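Long-range contacts in NAD(P)H-flavin oxidoreductase (Agrobacterium tumefaciens str. C58, PDB 2FRE), which binds flavin mononucleotide and probably uses NAD(P)H to reduce substrates through the bound flavin, as in the nitroreductase family: residues Pro23-Gly28 with Ser168-Asp173; Leu128-His133 with Ile161-Asp166; Leu69-Leu74 with Ser86-Val91. All coordinates share one frame; numbering follows the deposited sequence.

Interaction 1. Residues Pro23-Gly28 with Ser168-Asp173; sequences PRAFDG and SILPDD. With FMN (flavin mononucleotide), chain C.
The flavin oxygen FMN O2 is gripped twice by Arg24, with NH2 at 2.7 Å and a straighter N-H...O angle (156°) than NE gives at 3.1 Å (140°). Both donors come from one edge of the guanidinium, and FMN C2 lies in the plane of that group, so the paired bonds hold its rotation. The side chain runs extended from CG to NE, which carries the charge away from residues 168-173 to the isoalloxazine; a positive group here would probably draw electron density toward the N1-C2=O2 end of the flavin. At the backbone end of the arginine, Leu170 packs: its CD2 lies 3.8 Å from Arg24 O, and its CD1 meets Ala25 CB at 3.8 Å. Ile169 CG1 also touches Ala25 CB, at 4.0 Å. With chi1 at 72°, Ile169 turns CG1 to that methyl and brings CD1 within 3.4 Å of Phe26 O. Glu178 takes the N-H groups of Arg24 and Ala25 through its two carboxylate oxygens and so sets the backbone from which the arginine reaches out. The arrangement is that of an FMN pocket of the nitroreductase fold, with an arginine at the pyrimidine end of the flavin.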
loop_
_atom_site.group_PDB
_atom_site.type_symbol
_atom_site.label_atom_id
_atom_site.label_comp_id
_atom_site.label_asym_id
_atom_site.label_seq_id
_atom_site.Cartn_x
_atom_site.Cartn_y
_atom_site.Cartn_z
ATOM N N PRO A 23 0.990 16.571 5.404
ATOM C CA PRO A 23 0.660 17.953 5.664
ATOM C C PRO A 23 -0.007 18.595 4.455
ATOM O O PRO A 23 -0.123 17.966 3.401
ATOM C CB PRO A 23 2.026 18.595 5.911
ATOM C CG PRO A 23 2.937 17.815 5.027
ATOM C CD PRO A 23 2.426 16.397 5.121
ATOM N N ARG A 24 -0.418 19.849 4.619
ATOM C CA ARG A 24 -1.097 20.604 3.563
ATOM C C ARG A 24 -0.363 21.890 3.167
ATOM O O ARG A 24 -0.719 22.486 2.150
ATOM C CB ARG A 24 -2.535 20.950 3.996
ATOM C CG ARG A 24 -3.408 19.733 4.132
ATOM C CD ARG A 24 -4.807 20.037 4.532
ATOM N NE ARG A 24 -5.516 18.781 4.684
ATOM C CZ ARG A 24 -5.510 18.027 5.781
ATOM N NH1 ARG A 24 -4.889 18.434 6.879
ATOM N NH2 ARG A 24 -6.155 16.867 5.787
ATOM N N ALA A 25 0.627 22.321 3.956
ATOM C CA ALA A 25 1.340 23.589 3.665
ATOM C C ALA A 25 2.525 23.322 2.744
ATOM O O ALA A 25 3.569 22.872 3.195
ATOM C CB ALA A 25 1.786 24.276 4.932
ATOM N N PHE A 26 2.344 23.609 1.453
ATOM C CA PHE A 26 3.369 23.368 0.444
ATOM C C PHE A 26 3.888 24.687 -0.106
ATOM O O PHE A 26 3.152 25.686 -0.174
ATOM C CB PHE A 26 2.843 22.459 -0.676
ATOM C CG PHE A 26 2.578 21.067 -0.234
ATOM C CD1 PHE A 26 3.617 20.243 0.188
ATOM C CD2 PHE A 26 1.279 20.574 -0.199
ATOM C CE1 PHE A 26 3.359 18.943 0.614
ATOM C CE2 PHE A 26 1.024 19.284 0.238
ATOM C CZ PHE A 26 2.064 18.465 0.630
ATOM N N ASP A 27 5.166 24.686 -0.482
ATOM C CA ASP A 27 5.840 25.932 -0.850
ATOM C C ASP A 27 5.709 26.338 -2.319
ATOM O O ASP A 27 6.175 27.410 -2.697
ATOM C CB ASP A 27 7.313 25.904 -0.403
ATOM C CG ASP A 27 8.220 25.034 -1.283
ATOM O OD1 ASP A 27 7.755 24.314 -2.206
ATOM O OD2 ASP A 27 9.447 25.074 -1.020
ATOM N N GLY A 28 5.094 25.489 -3.142
ATOM C CA GLY A 28 4.808 25.841 -4.537
ATOM C C GLY A 28 6.020 25.821 -5.445
ATOM O O GLY A 28 5.937 26.262 -6.582
ATOM N N SER A 168 1.496 28.910 8.597
ATOM C CA SER A 168 0.916 30.253 8.519
ATOM C C SER A 168 0.336 30.566 7.140
ATOM O O SER A 168 -0.518 31.435 7.026
ATOM C CB SER A 168 1.959 31.313 8.880
ATOM O OG SER A 168 3.052 31.256 7.987
ATOM N N ILE A 169 0.780 29.863 6.096
ATOM C CA ILE A 169 0.236 30.089 4.749
ATOM C C ILE A 169 -1.168 29.522 4.561
ATOM O O ILE A 169 -1.839 29.832 3.575
ATOM C CB ILE A 169 1.147 29.513 3.633
ATOM C CG1 ILE A 169 1.112 27.981 3.605
ATOM C CG2 ILE A 169 2.582 30.002 3.803
ATOM C CD1 ILE A 169 1.458 27.411 2.268
ATOM N N LEU A 170 -1.594 28.684 5.504
ATOM C CA LEU A 170 -2.886 28.020 5.448
ATOM C C LEU A 170 -3.979 28.863 6.111
ATOM O O LEU A 170 -3.698 29.619 7.036
ATOM C CB LEU A 170 -2.799 26.669 6.168
ATOM C CG LEU A 170 -1.844 25.637 5.571
ATOM C CD1 LEU A 170 -1.686 24.445 6.482
ATOM C CD2 LEU A 170 -2.350 25.186 4.213
ATOM N N PRO A 171 -5.233 28.717 5.648
ATOM C CA PRO A 171 -6.312 29.273 6.475
ATOM C C PRO A 171 -6.303 28.613 7.863
ATOM O O PRO A 171 -5.841 27.469 8.017
ATOM C CB PRO A 171 -7.593 28.945 5.683
ATOM C CG PRO A 171 -7.201 27.907 4.679
ATOM C CD PRO A 171 -5.733 28.068 4.421
ATOM N N ASP A 172 -6.806 29.333 8.856
ATOM C CA ASP A 172 -6.677 28.927 10.261
ATOM C C ASP A 172 -7.149 27.515 10.560
ATOM O O ASP A 172 -6.492 26.791 11.317
ATOM C CB ASP A 172 -7.413 29.911 11.172
ATOM C CG ASP A 172 -6.763 31.266 11.203
ATOM O OD1 ASP A 172 -5.696 31.434 10.581
ATOM O OD2 ASP A 172 -7.337 32.170 11.834
ATOM N N ASP A 173 -8.268 27.116 9.964
ATOM C CA ASP A 173 -8.799 25.777 10.235
ATOM C C ASP A 173 -7.850 24.669 9.742
ATOM O O ASP A 173 -7.641 23.670 10.432
ATOM C CB ASP A 173 -10.240 25.605 9.717
ATOM C CG ASP A 173 -10.411 25.916 8.217
ATOM O OD1 ASP A 173 -9.435 26.199 7.479
ATOM O OD2 ASP A 173 -11.583 25.896 7.784
HETATM N N1 FMN C . -6.732 14.421 3.073
HETATM C C2 FMN C . -7.439 15.566 2.706
HETATM O O2 FMN C . -7.188 16.647 3.249
HETATM N N3 FMN C . -8.440 15.501 1.752
HETATM C C4 FMN C . -8.757 14.328 1.124
HETATM O O4 FMN C . -9.497 14.354 0.120
HETATM C C4A FMN C . -8.038 13.172 1.494
HETATM N N5 FMN C . -8.323 11.959 0.891
HETATM C C5A FMN C . -7.558 10.850 1.210
HETATM C C6 FMN C . -7.824 9.650 0.575
HETATM C C7 FMN C . -7.080 8.524 0.860
HETATM C C7M FMN C . -7.086 7.463 -0.207
HETATM C C8 FMN C . -6.058 8.571 1.814
HETATM C C8M FMN C . -4.912 7.590 1.751
HETATM C C9 FMN C . -5.784 9.770 2.459
HETATM C C9A FMN C . -6.554 10.913 2.172
HETATM N N10 FMN C . -6.300 12.102 2.820
HETATM C C10 FMN C . -7.029 13.231 2.464
HETATM C "C1'" FMN C . -5.288 12.191 3.936
HETATM C "C2'" FMN C . -5.601 11.335 5.160
HETATM O "O2'" FMN C . -6.556 11.951 6.018
HETATM C "C3'" FMN C . -4.310 11.018 5.910
HETATM O "O3'" FMN C . -3.466 10.218 5.091
HETATM C "C4'" FMN C . -4.601 10.337 7.243
HETATM O "O4'" FMN C . -5.282 11.224 8.114
HETATM C "C5'" FMN C . -3.350 9.819 7.944
HETATM O "O5'" FMN C . -2.448 10.879 8.223
HETATM P P FMN C . -0.930 10.842 7.692
HETATM O O1P FMN C . -0.229 9.749 8.482
HETATM O O2P FMN C . -0.918 10.477 6.216
HETATM O O3P FMN C . -0.359 12.214 7.929
#

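Interaction 2. Residues Leu128-His133 with Ile161-Asp166; sequences LGYHAH and IGTLTD. With FMN (flavin mononucleotide), chain C.
The Tyr130 ring receives Thr163 at its edge, OG1 lying 3.4 Å from CD1, while Gly162 O sits in the ring plane beside the same edge. Its phenol oxygen is satisfied farther off, by His35. The His131 ring meets Leu164 obliquely, ND1 to CB at 3.9 Å, and Trp21 adjoins it with the planes at about 75°. In the plane of the imidazole, at the ND1 edge, stands a water 2.9 Å from ND1; it donates to Gly129 O and accepts from Leu164 N, tying the turn after helix 110-127 to the other segment. Between the rings the backbones pair antiparallel: His131 N gives a nearly straight bond to Gly162 O (3.0 Å, 167°), and Gly162 N returns one to His131 O at 3.1 Å. Ile161 CA adds a C-H...O contact to that same carbonyl. On the face of Ala132, Ile161 CG2, anti to its backbone N, is thereby carried to Tyr130 CB (4.0 Å) and His131 O. His133 belongs to the FMN pocket. Chemically, one water serves Gly129 O, Leu164 N and His131 ND1, so the His131 ring is held by a water at its ND1 edge and packs obliquely on Leu164.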
loop_
_atom_site.group_PDB
_atom_site.type_symbol
_atom_site.label_atom_id
_atom_site.label_comp_id
_atom_site.label_asym_id
_atom_site.label_seq_id
_atom_site.Cartn_x
_atom_site.Cartn_y
_atom_site.Cartn_z
ATOM N N LEU A 128 13.136 11.409 -0.257
ATOM C CA LEU A 128 13.744 12.515 -1.008
ATOM C C LEU A 128 13.547 13.893 -0.378
ATOM O O LEU A 128 14.057 14.880 -0.897
ATOM C CB LEU A 128 13.198 12.524 -2.447
ATOM C CG LEU A 128 13.632 11.337 -3.304
ATOM C CD1 LEU A 128 12.862 11.344 -4.598
ATOM C CD2 LEU A 128 15.144 11.393 -3.557
ATOM N N GLY A 129 12.823 13.968 0.734
ATOM C CA GLY A 129 12.661 15.218 1.447
ATOM C C GLY A 129 11.349 15.903 1.150
ATOM O O GLY A 129 11.151 17.064 1.524
ATOM N N TYR A 130 10.442 15.185 0.488
ATOM C CA TYR A 130 9.115 15.723 0.150
ATOM C C TYR A 130 8.059 15.097 1.036
ATOM O O TYR A 130 8.357 14.223 1.845
ATOM C CB TYR A 130 8.781 15.427 -1.316
ATOM C CG TYR A 130 9.802 15.992 -2.265
ATOM C CD1 TYR A 130 9.933 17.351 -2.426
ATOM C CD2 TYR A 130 10.651 15.159 -2.987
ATOM C CE1 TYR A 130 10.875 17.878 -3.287
ATOM C CE2 TYR A 130 11.593 15.671 -3.846
ATOM C CZ TYR A 130 11.713 17.030 -3.986
ATOM O OH TYR A 130 12.632 17.558 -4.844
ATOM N N HIS A 131 6.831 15.570 0.897
ATOM C CA HIS A 131 5.673 14.916 1.487
ATOM C C HIS A 131 4.608 14.700 0.437
ATOM O O HIS A 131 4.319 15.613 -0.363
ATOM C CB HIS A 131 5.109 15.752 2.645
ATOM C CG HIS A 131 6.064 15.900 3.795
ATOM N ND1 HIS A 131 7.102 16.805 3.785
ATOM C CD2 HIS A 131 6.177 15.217 4.956
ATOM C CE1 HIS A 131 7.797 16.695 4.897
ATOM N NE2 HIS A 131 7.252 15.744 5.635
ATOM N N ALA A 132 4.012 13.507 0.458
ATOM C CA ALA A 132 2.898 13.163 -0.426
ATOM C C ALA A 132 1.605 13.188 0.396
ATOM O O ALA A 132 1.636 12.917 1.594
ATOM C CB ALA A 132 3.088 11.810 -1.031
ATOM N N HIS A 133 0.497 13.554 -0.224
ATOM C CA HIS A 133 -0.782 13.682 0.488
ATOM C C HIS A 133 -1.880 13.123 -0.405
ATOM O O HIS A 133 -2.135 13.639 -1.496
ATOM C CB HIS A 133 -1.022 15.142 0.830
ATOM C CG HIS A 133 -2.105 15.383 1.839
ATOM N ND1 HIS A 133 -3.321 14.731 1.823
ATOM C CD2 HIS A 133 -2.170 16.258 2.865
ATOM C CE1 HIS A 133 -4.080 15.193 2.808
ATOM N NE2 HIS A 133 -3.402 16.112 3.458
ATOM N N ILE A 161 2.136 16.279 -4.031
ATOM C CA ILE A 161 3.491 16.132 -3.533
ATOM C C ILE A 161 4.218 17.466 -3.592
ATOM O O ILE A 161 4.100 18.201 -4.566
ATOM C CB ILE A 161 4.320 15.113 -4.346
ATOM C CG1 ILE A 161 3.467 13.918 -4.799
ATOM C CG2 ILE A 161 5.526 14.647 -3.495
ATOM C CD1 ILE A 161 4.184 12.969 -5.793
ATOM N N GLY A 162 4.974 17.771 -2.541
ATOM C CA GLY A 162 5.686 19.032 -2.478
ATOM C C GLY A 162 6.593 19.129 -1.279
ATOM O O GLY A 162 6.830 18.144 -0.556
ATOM N N THR A 163 7.116 20.326 -1.086
ATOM C CA THR A 163 8.020 20.619 0.002
ATOM C C THR A 163 7.287 21.407 1.078
ATOM O O THR A 163 6.682 22.448 0.797
ATOM C CB THR A 163 9.217 21.415 -0.501
ATOM O OG1 THR A 163 9.917 20.635 -1.484
ATOM C CG2 THR A 163 10.154 21.767 0.642
ATOM N N LEU A 164 7.360 20.895 2.304
ATOM C CA LEU A 164 6.633 21.434 3.439
ATOM C C LEU A 164 7.088 22.851 3.725
ATOM O O LEU A 164 8.261 23.169 3.564
ATOM C CB LEU A 164 6.864 20.554 4.680
ATOM C CG LEU A 164 6.138 20.916 5.990
ATOM C CD1 LEU A 164 4.636 20.840 5.849
ATOM C CD2 LEU A 164 6.581 20.012 7.140
ATOM N N THR A 165 6.149 23.707 4.122
ATOM C CA THR A 165 6.487 25.048 4.584
ATOM C C THR A 165 5.655 25.421 5.813
ATOM O O THR A 165 4.925 24.590 6.342
ATOM C CB THR A 165 6.335 26.101 3.464
ATOM O OG1 THR A 165 6.825 27.360 3.935
ATOM C CG2 THR A 165 4.891 26.278 3.029
ATOM N N ASP A 166 5.781 26.664 6.270
ATOM C CA ASP A 166 5.133 27.101 7.504
ATOM C C ASP A 166 3.613 27.073 7.369
ATOM O O ASP A 166 3.058 27.486 6.339
ATOM C CB ASP A 166 5.596 28.512 7.895
ATOM C CG ASP A 166 5.117 28.920 9.279
ATOM O OD1 ASP A 166 5.669 28.439 10.298
ATOM O OD2 ASP A 166 4.178 29.725 9.353
HETATM N N1 FMN C . -6.732 14.421 3.073
HETATM C C2 FMN C . -7.439 15.566 2.706
HETATM O O2 FMN C . -7.188 16.647 3.249
HETATM N N3 FMN C . -8.440 15.501 1.752
HETATM C C4 FMN C . -8.757 14.328 1.124
HETATM O O4 FMN C . -9.497 14.354 0.120
HETATM C C4A FMN C . -8.038 13.172 1.494
HETATM N N5 FMN C . -8.323 11.959 0.891
HETATM C C5A FMN C . -7.558 10.850 1.210
HETATM C C6 FMN C . -7.824 9.650 0.575
HETATM C C7 FMN C . -7.080 8.524 0.860
HETATM C C7M FMN C . -7.086 7.463 -0.207
HETATM C C8 FMN C . -6.058 8.571 1.814
HETATM C C8M FMN C . -4.912 7.590 1.751
HETATM C C9 FMN C . -5.784 9.770 2.459
HETATM C C9A FMN C . -6.554 10.913 2.172
HETATM N N10 FMN C . -6.300 12.102 2.820
HETATM C C10 FMN C . -7.029 13.231 2.464
HETATM C "C1'" FMN C . -5.288 12.191 3.936
HETATM C "C2'" FMN C . -5.601 11.335 5.160
HETATM O "O2'" FMN C . -6.556 11.951 6.018
HETATM C "C3'" FMN C . -4.310 11.018 5.910
HETATM O "O3'" FMN C . -3.466 10.218 5.091
HETATM C "C4'" FMN C . -4.601 10.337 7.243
HETATM O "O4'" FMN C . -5.282 11.224 8.114
HETATM C "C5'" FMN C . -3.350 9.819 7.944
HETATM O "O5'" FMN C . -2.448 10.879 8.223
HETATM P P FMN C . -0.930 10.842 7.692
HETATM O O1P FMN C . -0.229 9.749 8.482
HETATM O O2P FMN C . -0.918 10.477 6.216
HETATM O O3P FMN C . -0.359 12.214 7.929
HETATM O O HOH W 1 9.122 18.619 2.720
#

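Interaction 3. Residues Leu69-Leu74 with Ser86-Val91; sequences LFVELL and SVLLFV
Helix 67-72, with Phe70 and Val71, and the turn after it, with Leu73 and Leu74, pack on the central sheet of the nitroreductase fold, against alternate residues of strand 87-98. Leu88 and Phe90 both point from the strand toward the helix, while Leu89, between them, points to the other face. Phe70 leans over the strand with its ring edge near Leu89 CA, and its CD2 approaches Leu88 O at 3.6 Å. The same carbon meets Phe90 CE2 at 3.7 Å. The two phenylalanine side chains run antiparallel alongside each other, ring centroids 5.7 Å apart and planes at 36°. Closer to the backbones, Phe70 CB lies 4.2 Å from Leu88 CB.

Each methyl of Leu88 has its own partner. CD1 meets Val71 CG2 at 3.7 Å, the two side chains crossing at a slant; this valine methyl, anti to its carbonyl carbon, reaches the strand although the CB itself points away from it. CD2 of Leu88 and CD1 of Leu74 meet tip to tip at 4.1 Å. The other branch of Leu74, CD2, rests on Phe90 at 3.9 Å from CZ, and Leu73 CB approaches that same ring carbon at 4.0 Å. Phe90 is therefore touched by Phe70, Leu73 and Leu74, and the side-chain interface is wholly apolar.

Strand 55-61 lies beside this strand and touches Phe70 through Val58 and Ala60, while strand 153-162 flanks its other side, with Ala160 against Leu88. Helix 140-146 supplies Ile143 to both Leu73 and Phe90, and Leu147 just beyond it packs on Phe70. Gly193 of the second subunit also packs on Phe70, placing this layer of the core beside the dimer interface.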
loop_
_atom_site.group_PDB
_atom_site.type_symbol
_atom_site.label_atom_id
_atom_site.label_comp_id
_atom_site.label_asym_id
_atom_site.label_seq_id
_atom_site.Cartn_x
_atom_site.Cartn_y
_atom_site.Cartn_z
ATOM N N LEU A 69 -5.868 22.358 -14.956
ATOM C CA LEU A 69 -6.815 21.277 -15.138
ATOM C C LEU A 69 -6.699 20.276 -13.994
ATOM O O LEU A 69 -7.710 19.830 -13.448
ATOM C CB LEU A 69 -6.598 20.586 -16.476
ATOM C CG LEU A 69 -7.375 19.275 -16.680
ATOM C CD1 LEU A 69 -8.905 19.497 -16.668
ATOM C CD2 LEU A 69 -6.920 18.665 -17.978
ATOM N N PHE A 70 -5.473 19.903 -13.647
ATOM C CA PHE A 70 -5.258 18.971 -12.544
ATOM C C PHE A 70 -5.788 19.544 -11.231
ATOM O O PHE A 70 -6.392 18.833 -10.451
ATOM C CB PHE A 70 -3.775 18.599 -12.420
ATOM C CG PHE A 70 -3.356 17.482 -13.332
ATOM C CD1 PHE A 70 -3.437 17.613 -14.707
ATOM C CD2 PHE A 70 -2.875 16.280 -12.807
ATOM C CE1 PHE A 70 -3.057 16.549 -15.567
ATOM C CE2 PHE A 70 -2.490 15.228 -13.663
ATOM C CZ PHE A 70 -2.582 15.360 -15.020
ATOM N N VAL A 71 -5.589 20.840 -11.005
ATOM C CA VAL A 71 -6.125 21.492 -9.805
ATOM C C VAL A 71 -7.667 21.457 -9.774
ATOM O O VAL A 71 -8.275 21.145 -8.745
ATOM C CB VAL A 71 -5.668 22.949 -9.697
ATOM C CG1 VAL A 71 -6.416 23.663 -8.585
ATOM C CG2 VAL A 71 -4.144 23.037 -9.457
ATOM N N GLU A 72 -8.307 21.744 -10.902
ATOM C CA GLU A 72 -9.763 21.927 -10.883
ATOM C C GLU A 72 -10.508 20.596 -10.873
ATOM O O GLU A 72 -11.721 20.584 -10.663
ATOM C CB GLU A 72 -10.220 22.845 -12.020
ATOM C CG GLU A 72 -10.268 22.206 -13.371
ATOM C CD GLU A 72 -10.554 23.209 -14.475
ATOM O OE1 GLU A 72 -11.566 23.954 -14.393
ATOM O OE2 GLU A 72 -9.763 23.228 -15.439
ATOM N N LEU A 73 -9.764 19.493 -11.079
ATOM C CA LEU A 73 -10.257 18.128 -10.945
ATOM C C LEU A 73 -10.320 17.671 -9.480
ATOM O O LEU A 73 -10.882 16.623 -9.178
ATOM C CB LEU A 73 -9.400 17.150 -11.750
ATOM C CG LEU A 73 -9.556 17.230 -13.278
ATOM C CD1 LEU A 73 -8.523 16.333 -13.954
ATOM C CD2 LEU A 73 -10.955 16.857 -13.693
ATOM N N LEU A 74 -9.769 18.473 -8.581
ATOM C CA LEU A 74 -9.958 18.273 -7.146
ATOM C C LEU A 74 -11.159 19.083 -6.698
ATOM O O LEU A 74 -11.485 20.123 -7.300
ATOM C CB LEU A 74 -8.740 18.762 -6.369
ATOM C CG LEU A 74 -7.373 18.418 -6.960
ATOM C CD1 LEU A 74 -6.270 19.106 -6.166
ATOM C CD2 LEU A 74 -7.219 16.925 -7.000
ATOM N N SER A 86 3.885 20.845 -5.481
ATOM C CA SER A 86 4.846 20.856 -6.575
ATOM C C SER A 86 4.423 19.957 -7.733
ATOM O O SER A 86 4.803 20.205 -8.878
ATOM C CB SER A 86 6.225 20.405 -6.077
ATOM O OG SER A 86 6.816 21.373 -5.255
ATOM N N VAL A 87 3.668 18.910 -7.412
ATOM C CA VAL A 87 3.206 17.909 -8.361
ATOM C C VAL A 87 1.806 17.487 -7.938
ATOM O O VAL A 87 1.533 17.360 -6.746
ATOM C CB VAL A 87 4.154 16.658 -8.349
ATOM C CG1 VAL A 87 3.565 15.507 -9.138
ATOM C CG2 VAL A 87 5.526 17.013 -8.870
ATOM N N LEU A 88 0.921 17.301 -8.918
ATOM C CA LEU A 88 -0.350 16.638 -8.711
ATOM C C LEU A 88 -0.401 15.428 -9.642
ATOM O O LEU A 88 0.052 15.497 -10.792
ATOM C CB LEU A 88 -1.528 17.576 -8.988
ATOM C CG LEU A 88 -1.767 18.666 -7.942
ATOM C CD1 LEU A 88 -2.690 19.733 -8.461
ATOM C CD2 LEU A 88 -2.339 18.072 -6.700
ATOM N N LEU A 89 -0.958 14.324 -9.145
ATOM C CA LEU A 89 -1.151 13.152 -9.959
ATOM C C LEU A 89 -2.345 12.335 -9.481
ATOM O O LEU A 89 -2.819 12.508 -8.362
ATOM C CB LEU A 89 0.127 12.290 -9.961
ATOM C CG LEU A 89 0.599 11.661 -8.641
ATOM C CD1 LEU A 89 -0.103 10.340 -8.332
ATOM C CD2 LEU A 89 2.108 11.409 -8.694
ATOM N N PHE A 90 -2.815 11.447 -10.345
ATOM C CA PHE A 90 -3.886 10.533 -10.004
ATOM C C PHE A 90 -3.380 9.098 -10.099
ATOM O O PHE A 90 -2.699 8.694 -11.064
ATOM C CB PHE A 90 -5.136 10.817 -10.855
ATOM C CG PHE A 90 -5.660 12.202 -10.658
ATOM C CD1 PHE A 90 -6.455 12.509 -9.544
ATOM C CD2 PHE A 90 -5.293 13.221 -11.517
ATOM C CE1 PHE A 90 -6.906 13.805 -9.327
ATOM C CE2 PHE A 90 -5.724 14.524 -11.308
ATOM C CZ PHE A 90 -6.530 14.825 -10.203
ATOM N N VAL A 91 -3.683 8.346 -9.050
ATOM C CA VAL A 91 -3.386 6.939 -8.999
ATOM C C VAL A 91 -4.598 6.174 -9.530
ATOM O O VAL A 91 -5.707 6.315 -9.044
ATOM C CB VAL A 91 -3.044 6.452 -7.587
ATOM C CG1 VAL A 91 -2.736 4.960 -7.630
ATOM C CG2 VAL A 91 -1.883 7.231 -7.004
#

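How the interactions relate
Along the chain, interaction 1 spans the other two: its segments enclose interaction 3, which closes before interaction 2 opens. Interactions 1 and 2 have centres about 11 Å apart and are joined by probable backbone hydrogen bonds, Ala25 O with Thr165 N and Asp27 N with Thr163 O; both reach the FMN. Interactions 2 and 3 lie about 15 Å apart, centre to centre, on neighbouring strands 153-162 and 87-98 of one sheet, where Ile161 O meets the N-H groups of both Ser86 and Val87 at a classic beta bulge. Interactions 1 and 3 have centres about 17 Å apart and nearest atoms about 4 Å apart. The sheet thus links an apolar core layer to the flavin pocket.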